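Local structure of capsid protein (Pseudomonas phage PP7, 2QUD) at residues P37-R49 with R58-D70. The protein self-assembles as dimers into the T=3 icosahedral phage capsid, packages the viral RNA genome and represses translation of the viral replicase. Residues are numbered along the deposited sequence; the frame is centred on the assembly and turned at random. Where two conformers were deposited one is given.
Sequences PLVGRLRLTASLR and RVNLKLDQADVVD
Arg58 and Arg49 form a hydrogen-bonded pair of an antiparallel beta hairpin, strands 43-50 and 56-68 of the leviviral coat-protein sheet; the N-to-C directions of the local strand segments make an angle of 169°. Arg58 N reaches Arg49 O at 2.9 Å, and both residues, like Lys62, Asp64 and Arg43 on the same face, bind RNA. The bent side chain of Arg58 turns away from Arg49 to a salt bridge with Asp85. Val59 opens the other face, its CG2 lying 3.8 Å from Leu48 CD1 where the two side chains cross at a slant. Back on the RNA face, Asn60 pairs with Ser47, whose chi1 of 64° sets OG 3.5 Å from Asn60 CB and lets it donate to a water that in turn donates to Arg58 O and Asn60 OD1, knitting three residues together. Leu61 brings CD2 to within 3.6 Å of Ala46 CB. Lys62, paired with Thr45, stretches out beyond CG, away from strand 43-49. Leu63 has CG anti to its backbone N (chi1 -169°), which carries CD1 toward Leu42 CD1, 3.9 Å away; with Val59 and Leu44 it packs on the second subunit, placing this face at the dimer interface. Asp64 and Arg43 make the last hydrogen-bonded pair, Asp64 N lying 2.8 Å from Arg43 O, and a second water donates to Asp64 OD2 and Lys62 O while accepting from Thr45 OG1. Gln65 lays CB against Leu42 CD1, while OE1 accepts from Ser99 OG and NE2 donates to Ser96 O of the second subunit. From Ala66 water replaces the direct ladder: one molecule donates to Gly40 O and Ala66 O, another bridges Arg41 O, Asp64 O and Ala66 N. Ala66 CB sits 3.6 Å from Gly40 CA, and Val68 CG2 3.7 Å from that same Gly40 CA.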
loop_
_atom_site.group_PDB
_atom_site.type_symbol
_atom_site.label_atom_id
_atom_site.label_comp_id
_atom_site.label_asym_id
_atom_site.label_seq_id
_atom_site.Cartn_x
_atom_site.Cartn_y
_atom_site.Cartn_z
ATOM N N PRO A 37 7.170 2.760 24.911
ATOM C CA PRO A 37 7.635 1.432 25.314
ATOM C C PRO A 37 7.813 0.551 24.105
ATOM O O PRO A 37 7.232 0.830 23.065
ATOM C CB PRO A 37 6.510 0.890 26.194
ATOM C CG PRO A 37 5.335 1.741 25.910
ATOM C CD PRO A 37 5.798 3.046 25.366
ATOM N N LEU A 38 8.604 -0.512 24.231
ATOM C CA LEU A 38 8.855 -1.366 23.055
ATOM C C LEU A 38 7.611 -2.043 22.509
ATOM O O LEU A 38 7.410 -2.125 21.300
ATOM C CB LEU A 38 9.940 -2.417 23.321
ATOM C CG LEU A 38 11.311 -1.983 22.798
ATOM C CD1 LEU A 38 11.910 -0.947 23.738
ATOM C CD2 LEU A 38 12.206 -3.187 22.626
ATOM N N VAL A 39 6.765 -2.514 23.407
ATOM C CA VAL A 39 5.531 -3.163 23.022
ATOM C C VAL A 39 4.645 -2.101 22.381
ATOM O O VAL A 39 4.368 -1.053 22.975
ATOM C CB VAL A 39 4.803 -3.810 24.229
ATOM C CG1 VAL A 39 3.389 -4.199 23.879
ATOM C CG2 VAL A 39 5.590 -5.020 24.729
ATOM N N GLY A 40 4.211 -2.408 21.172
ATOM C CA GLY A 40 3.280 -1.573 20.453
ATOM C C GLY A 40 3.894 -0.550 19.525
ATOM O O GLY A 40 3.157 0.226 18.928
ATOM N N ARG A 41 5.226 -0.524 19.406
ATOM C CA ARG A 41 5.876 0.412 18.480
ATOM C C ARG A 41 5.442 0.076 17.054
ATOM O O ARG A 41 5.385 -1.100 16.667
ATOM C CB ARG A 41 7.399 0.407 18.543
ATOM C CG ARG A 41 7.934 0.999 19.824
ATOM C CD ARG A 41 9.417 0.873 19.951
ATOM N NE ARG A 41 9.904 1.675 21.069
ATOM C CZ ARG A 41 11.179 1.897 21.367
ATOM N NH1 ARG A 41 12.147 1.363 20.648
ATOM N NH2 ARG A 41 11.494 2.709 22.380
ATOM N N LEU A 42 5.187 1.144 16.309
ATOM C CA LEU A 42 4.904 1.060 14.860
ATOM C C LEU A 42 6.055 0.347 14.183
ATOM O O LEU A 42 7.214 0.660 14.457
ATOM C CB LEU A 42 4.757 2.454 14.282
ATOM C CG LEU A 42 4.370 2.555 12.803
ATOM C CD1 LEU A 42 2.951 1.972 12.569
ATOM C CD2 LEU A 42 4.448 4.015 12.391
ATOM N N ARG A 43 5.708 -0.620 13.314
ATOM C CA ARG A 43 6.633 -1.499 12.615
ATOM C C ARG A 43 6.386 -1.476 11.102
ATOM O O ARG A 43 5.236 -1.525 10.690
ATOM C CB ARG A 43 6.409 -2.944 13.073
ATOM C CG ARG A 43 7.628 -3.855 12.954
ATOM C CD ARG A 43 8.359 -3.964 14.297
ATOM N NE ARG A 43 8.918 -5.295 14.532
ATOM C CZ ARG A 43 9.393 -5.737 15.699
ATOM N NH1 ARG A 43 9.873 -6.973 15.779
ATOM N NH2 ARG A 43 9.407 -4.968 16.789
ATOM N N LEU A 44 7.466 -1.470 10.326
ATOM C CA LEU A 44 7.408 -1.631 8.874
ATOM C C LEU A 44 8.375 -2.735 8.504
ATOM O O LEU A 44 9.559 -2.649 8.798
ATOM C CB LEU A 44 7.824 -0.342 8.154
ATOM C CG LEU A 44 7.877 -0.414 6.603
ATOM C CD1 LEU A 44 6.486 -0.767 5.995
ATOM C CD2 LEU A 44 8.426 0.882 6.012
ATOM N N THR A 45 7.857 -3.780 7.857
ATOM C CA THR A 45 8.677 -4.864 7.376
ATOM C C THR A 45 8.715 -4.754 5.860
ATOM O O THR A 45 7.670 -4.533 5.228
ATOM C CB THR A 45 8.070 -6.202 7.837
ATOM O OG1 THR A 45 7.969 -6.206 9.264
ATOM C CG2 THR A 45 8.916 -7.407 7.338
ATOM N N ALA A 46 9.896 -4.969 5.283
ATOM C CA ALA A 46 10.097 -4.821 3.848
ATOM C C ALA A 46 10.947 -5.965 3.271
ATOM O O ALA A 46 11.918 -6.394 3.871
ATOM C CB ALA A 46 10.717 -3.472 3.545
ATOM N N SER A 47 10.523 -6.476 2.120
ATOM C CA SER A 47 11.310 -7.483 1.403
ATOM C C SER A 47 11.246 -7.211 -0.089
ATOM O O SER A 47 10.318 -6.587 -0.581
ATOM C CB SER A 47 10.878 -8.911 1.695
ATOM O OG SER A 47 9.578 -9.160 1.259
ATOM N N LEU A 48 12.262 -7.702 -0.778
ATOM C CA LEU A 48 12.396 -7.553 -2.208
ATOM C C LEU A 48 13.004 -8.867 -2.686
ATOM O O LEU A 48 14.126 -9.196 -2.290
ATOM C CB LEU A 48 13.313 -6.392 -2.520
ATOM C CG LEU A 48 13.744 -6.129 -3.967
ATOM C CD1 LEU A 48 12.550 -6.117 -4.914
ATOM C CD2 LEU A 48 14.544 -4.799 -3.995
ATOM N N ARG A 49 12.264 -9.655 -3.459
ATOM C CA ARG A 49 12.799 -10.942 -3.937
ATOM C C ARG A 49 12.420 -11.202 -5.392
ATOM O O ARG A 49 11.284 -10.918 -5.810
ATOM C CB ARG A 49 12.327 -12.093 -3.029
ATOM C CG ARG A 49 10.805 -12.288 -2.963
ATOM C CD ARG A 49 10.379 -13.267 -1.850
ATOM N NE ARG A 49 10.302 -12.656 -0.506
ATOM C CZ ARG A 49 11.077 -12.939 0.555
ATOM N NH1 ARG A 49 12.049 -13.856 0.518
ATOM N NH2 ARG A 49 10.871 -12.287 1.705
ATOM N N ARG A 58 9.274 -9.054 -6.596
ATOM C CA ARG A 58 8.141 -8.936 -5.710
ATOM C C ARG A 58 8.613 -8.082 -4.540
ATOM O O ARG A 58 9.576 -8.450 -3.835
ATOM C CB ARG A 58 7.612 -10.278 -5.235
ATOM C CG ARG A 58 6.980 -11.117 -6.350
ATOM C CD ARG A 58 5.616 -10.578 -6.779
ATOM N NE ARG A 58 4.557 -10.953 -5.839
ATOM C CZ ARG A 58 3.834 -12.069 -5.905
ATOM N NH1 ARG A 58 2.894 -12.275 -4.990
ATOM N NH2 ARG A 58 4.042 -12.992 -6.851
ATOM N N VAL A 59 7.986 -6.912 -4.380
ATOM C CA VAL A 59 8.192 -6.036 -3.220
ATOM C C VAL A 59 7.061 -6.258 -2.244
ATOM O O VAL A 59 5.887 -6.213 -2.622
ATOM C CB VAL A 59 8.173 -4.543 -3.619
ATOM C CG1 VAL A 59 8.188 -3.659 -2.380
ATOM C CG2 VAL A 59 9.314 -4.198 -4.551
ATOM N N ASN A 60 7.395 -6.561 -0.990
ATOM C CA ASN A 60 6.397 -6.650 0.051
ATOM C C ASN A 60 6.704 -5.621 1.117
ATOM O O ASN A 60 7.849 -5.520 1.549
ATOM C CB ASN A 60 6.342 -8.050 0.648
ATOM C CG ASN A 60 5.746 -9.053 -0.299
ATOM O OD1 ASN A 60 6.453 -9.690 -1.073
ATOM N ND2 ASN A 60 4.424 -9.167 -0.285
ATOM N N LEU A 61 5.702 -4.826 1.485
ATOM C CA LEU A 61 5.813 -3.899 2.592
ATOM C C LEU A 61 4.665 -4.204 3.527
ATOM O O LEU A 61 3.548 -4.354 3.077
ATOM C CB LEU A 61 5.661 -2.467 2.112
ATOM C CG LEU A 61 6.622 -1.940 1.022
ATOM C CD1 LEU A 61 6.295 -0.459 0.598
ATOM C CD2 LEU A 61 8.068 -2.102 1.520
ATOM N N LYS A 62 4.921 -4.258 4.832
ATOM C CA LYS A 62 3.864 -4.566 5.842
ATOM C C LYS A 62 4.005 -3.555 6.963
ATOM O O LYS A 62 4.976 -3.573 7.709
ATOM C CB LYS A 62 4.024 -5.984 6.397
ATOM C CG LYS A 62 2.986 -6.443 7.433
ATOM C CD LYS A 62 3.245 -7.927 7.776
ATOM C CE LYS A 62 2.140 -8.559 8.591
ATOM N NZ LYS A 62 2.440 -10.004 8.808
ATOM N N LEU A 63 3.033 -2.660 7.052
ATOM C CA LEU A 63 2.936 -1.689 8.146
ATOM C C LEU A 63 2.011 -2.271 9.226
ATOM O O LEU A 63 0.821 -2.497 8.972
ATOM C CB LEU A 63 2.388 -0.374 7.640
ATOM C CG LEU A 63 2.476 0.813 8.586
ATOM C CD1 LEU A 63 3.947 1.245 8.890
ATOM C CD2 LEU A 63 1.672 1.996 8.068
ATOM N N ASP A 64 2.598 -2.499 10.410
ATOM C CA ASP A 64 1.899 -3.049 11.566
ATOM C C ASP A 64 1.739 -1.922 12.573
ATOM O O ASP A 64 2.741 -1.375 13.052
ATOM C CB ASP A 64 2.693 -4.197 12.205
ATOM C CG ASP A 64 2.703 -5.472 11.376
ATOM O OD1 ASP A 64 1.673 -5.817 10.769
ATOM O OD2 ASP A 64 3.751 -6.164 11.405
ATOM N N GLN A 65 0.481 -1.585 12.894
ATOM C CA GLN A 65 0.187 -0.564 13.894
ATOM C C GLN A 65 -0.561 -1.225 15.069
ATOM O O GLN A 65 -1.736 -1.549 14.959
ATOM C CB GLN A 65 -0.612 0.582 13.292
ATOM C CG GLN A 65 -0.828 1.726 14.239
ATOM C CD GLN A 65 -1.736 2.780 13.692
ATOM O OE1 GLN A 65 -1.285 3.873 13.354
ATOM N NE2 GLN A 65 -3.039 2.457 13.578
ATOM N N ALA A 66 0.158 -1.463 16.164
ATOM C CA ALA A 66 -0.436 -2.037 17.358
ATOM C C ALA A 66 -1.127 -0.926 18.112
ATOM O O ALA A 66 -0.691 0.223 18.095
ATOM C CB ALA A 66 0.632 -2.707 18.248
ATOM N N ASP A 67 -2.200 -1.290 18.816
ATOM C CA ASP A 67 -2.889 -0.373 19.694
ATOM C C ASP A 67 -2.653 -0.828 21.129
ATOM O O ASP A 67 -2.872 -1.994 21.441
ATOM C CB ASP A 67 -4.377 -0.370 19.395
ATOM C CG ASP A 67 -5.040 0.879 19.881
ATOM O OD1 ASP A 67 -4.949 1.901 19.182
ATOM O OD2 ASP A 67 -5.638 0.848 20.969
ATOM N N VAL A 68 -2.214 0.092 21.986
ATOM C CA VAL A 68 -1.799 -0.253 23.337
ATOM C C VAL A 68 -2.759 0.320 24.360
ATOM O O VAL A 68 -3.140 1.485 24.263
ATOM C CB VAL A 68 -0.365 0.231 23.618
ATOM C CG1 VAL A 68 0.001 0.031 25.079
ATOM C CG2 VAL A 68 0.599 -0.506 22.692
ATOM N N VAL A 69 -3.136 -0.523 25.329
ATOM C CA VAL A 69 -4.003 -0.150 26.441
ATOM C C VAL A 69 -3.391 1.064 27.162
ATOM O O VAL A 69 -2.192 1.064 27.460
ATOM C CB VAL A 69 -4.198 -1.347 27.424
ATOM C CG1 VAL A 69 -5.079 -0.950 28.611
ATOM C CG2 VAL A 69 -4.788 -2.569 26.698
ATOM N N ASP A 70 -4.212 2.097 27.397
ATOM C CA ASP A 70 -3.759 3.382 27.974
ATOM C C ASP A 70 -3.023 3.231 29.310
ATOM O O ASP A 70 -1.915 3.754 29.486
ATOM C CB ASP A 70 -4.952 4.331 28.193
ATOM C CG ASP A 70 -5.510 4.903 26.894
ATOM O OD1 ASP A 70 -5.302 4.292 25.824
ATOM O OD2 ASP A 70 -6.170 5.967 26.952
HETATM O O HOH W 1 1.921 0.854 16.675
HETATM O O HOH W 2 3.097 -2.349 15.703
HETATM O O HOH W 3 5.778 -4.953 10.056
HETATM O O HOH W 4 9.071 -9.791 -1.380
#